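Local coordinates for biofilm-surface layer protein A (Bacillus subtilis, PDB 4BHU) that self-assembles into a stable, water-repellent layer on the surface of biofilms and is needed for complex colony architecture, at residues Leu27-Asp32 with Gly38-Thr43. The protein carries 1 engineered substitution. Sequence-based numbering, arbitrary orientation.
Sequences LTYRPD and GVMEFT. Unlike the reference sequence in segment 27-32: Asp32 (reference Asn).
Glu41 OE1, in a salt bridge with Arg74 NE and a long, weak ion pair with Lys109 NZ, lies on the far side of a strand whose Met40 and Phe42 meet Tyr29 and Leu27 across the core of an immunoglobulin-like beta-sandwich. The contact illustrates how two sheets can join with no hydrogen bond between their facing strands. Strand 22-30 belongs to a three-stranded sheet and strand 39-43 to a five-stranded one; the short segments run roughly antiparallel, at 143°, with their axes 9.7 Å apart at closest approach. Cohesion comes from buried apolar groups.

At the centre is a Met-aromatic contact with Met40, present as selenomethionine. Its chain bends at both outer torsions and crosses the Tyr29 ring obliquely, bringing Met40 CE over one face, 3.5 Å from the ring centroid, a CH-pi contact. The selenium approaches obliquely nearer the rim, with Met40 SE a close 3.3 Å from Tyr29 CD2; chi3, at -126°, is off a staggered value, so the fit looks somewhat strained. Tyr29 CG stands anti to the backbone N (chi1 179°), which swings the ring across to Met40.

Phe42 reaches two residues of strand 22-30, Leu27 and Tyr29: Phe42 CE2 lies 3.9 Å from Leu27 CB, while Tyr29 CB touches both Phe42 CZ, at 3.9 Å, and Met40 CE, at 3.8 Å. Ala106 of strand 100-109 adjoins Tyr29, Met40 and Phe42, and Leu8 of strand 7-12 also packs on Phe42. The methyl thus serves two rings at once: besides covering Tyr29, Met40 CE sits 3.7 Å above the plane of the Phe42 ring, displaced toward its rim.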
# COMPACT_ATOMS: atom_id res chain seq x y z
N LEU I 27 -5.55 -1.08 42.32
CA LEU I 27 -4.89 -2.25 41.79
C LEU I 27 -4.14 -1.86 40.51
O LEU I 27 -4.75 -1.37 39.54
CB LEU I 27 -5.90 -3.35 41.51
CG LEU I 27 -6.87 -3.58 42.67
CD1 LEU I 27 -7.94 -4.54 42.24
CD2 LEU I 27 -6.13 -4.11 43.89
N THR I 28 -2.83 -2.07 40.53
CA THR I 28 -1.98 -1.68 39.41
C THR I 28 -1.21 -2.87 38.85
O THR I 28 -0.30 -3.39 39.49
CB THR I 28 -0.98 -0.60 39.81
OG1 THR I 28 -1.70 0.53 40.33
CG2 THR I 28 -0.15 -0.16 38.60
N TYR I 29 -1.61 -3.32 37.67
CA TYR I 29 -0.97 -4.45 37.02
C TYR I 29 0.08 -3.90 36.09
O TYR I 29 -0.21 -3.02 35.26
CB TYR I 29 -1.99 -5.26 36.24
CG TYR I 29 -1.46 -6.46 35.50
CD1 TYR I 29 -1.16 -7.63 36.16
CD2 TYR I 29 -1.30 -6.42 34.12
CE1 TYR I 29 -0.72 -8.73 35.48
CE2 TYR I 29 -0.86 -7.51 33.43
CZ TYR I 29 -0.56 -8.66 34.11
OH TYR I 29 -0.11 -9.75 33.42
N ARG I 30 1.29 -4.39 36.25
CA ARG I 30 2.38 -3.97 35.39
C ARG I 30 2.99 -5.16 34.74
O ARG I 30 3.68 -5.94 35.39
CB ARG I 30 3.44 -3.23 36.19
CG ARG I 30 3.06 -1.79 36.48
CD ARG I 30 4.26 -1.04 36.96
NE ARG I 30 3.91 0.25 37.53
CZ ARG I 30 4.70 0.92 38.37
NH1 ARG I 30 5.88 0.42 38.74
NH2 ARG I 30 4.31 2.10 38.84
N PRO I 31 2.71 -5.36 33.44
CA PRO I 31 3.51 -6.39 32.82
C PRO I 31 4.90 -5.78 32.86
O PRO I 31 5.06 -4.56 32.74
CB PRO I 31 2.95 -6.45 31.40
CG PRO I 31 2.49 -5.06 31.13
CD PRO I 31 2.04 -4.49 32.46
N ASP I 32 5.91 -6.57 33.12
CA ASP I 32 7.22 -5.96 33.11
C ASP I 32 7.82 -6.24 31.75
O ASP I 32 8.79 -5.61 31.33
CB ASP I 32 8.01 -6.40 34.34
CG ASP I 32 7.34 -5.96 35.63
OD1 ASP I 32 7.11 -4.73 35.79
OD2 ASP I 32 6.97 -6.83 36.46
N GLY I 38 -4.80 -10.50 23.90
CA GLY I 38 -5.64 -11.23 24.83
C GLY I 38 -6.61 -10.35 25.58
O GLY I 38 -7.14 -9.39 25.02
N VAL I 39 -6.84 -10.69 26.84
CA VAL I 39 -7.83 -10.01 27.67
C VAL I 39 -7.24 -9.75 29.05
O VAL I 39 -6.78 -10.66 29.73
CB VAL I 39 -9.11 -10.88 27.82
CG1 VAL I 39 -10.21 -10.11 28.55
CG2 VAL I 39 -9.61 -11.30 26.45
N MSE I 40 -7.24 -8.49 29.45
CA MSE I 40 -6.74 -8.09 30.75
C MSE I 40 -7.87 -8.38 31.74
O MSE I 40 -8.99 -7.93 31.53
CB MSE I 40 -6.43 -6.60 30.74
CG MSE I 40 -5.96 -6.02 32.07
SE MSE I 40 -4.14 -6.58 32.52
CE MSE I 40 -4.48 -7.33 34.32
N GLU I 41 -7.58 -9.13 32.80
CA GLU I 41 -8.62 -9.54 33.76
C GLU I 41 -8.18 -9.40 35.22
O GLU I 41 -7.11 -9.91 35.62
CB GLU I 41 -9.07 -10.98 33.47
CG GLU I 41 -10.21 -11.44 34.35
CD GLU I 41 -10.82 -12.73 33.88
OE1 GLU I 41 -11.01 -12.88 32.66
OE2 GLU I 41 -11.13 -13.59 34.72
N PHE I 42 -9.00 -8.70 36.00
CA PHE I 42 -8.77 -8.49 37.42
C PHE I 42 -9.83 -9.31 38.16
O PHE I 42 -10.99 -9.30 37.75
CB PHE I 42 -8.97 -7.02 37.80
CG PHE I 42 -7.84 -6.12 37.41
CD1 PHE I 42 -7.79 -5.57 36.14
CD2 PHE I 42 -6.84 -5.81 38.32
CE1 PHE I 42 -6.76 -4.71 35.78
CE2 PHE I 42 -5.80 -4.96 37.97
CZ PHE I 42 -5.75 -4.41 36.70
N THR I 43 -9.42 -10.00 39.21
CA THR I 43 -10.34 -10.78 40.06
C THR I 43 -10.30 -10.20 41.48
O THR I 43 -9.24 -10.10 42.10
CB THR I 43 -9.96 -12.27 40.09
OG1 THR I 43 -9.99 -12.78 38.75
CG2 THR I 43 -10.97 -13.08 40.96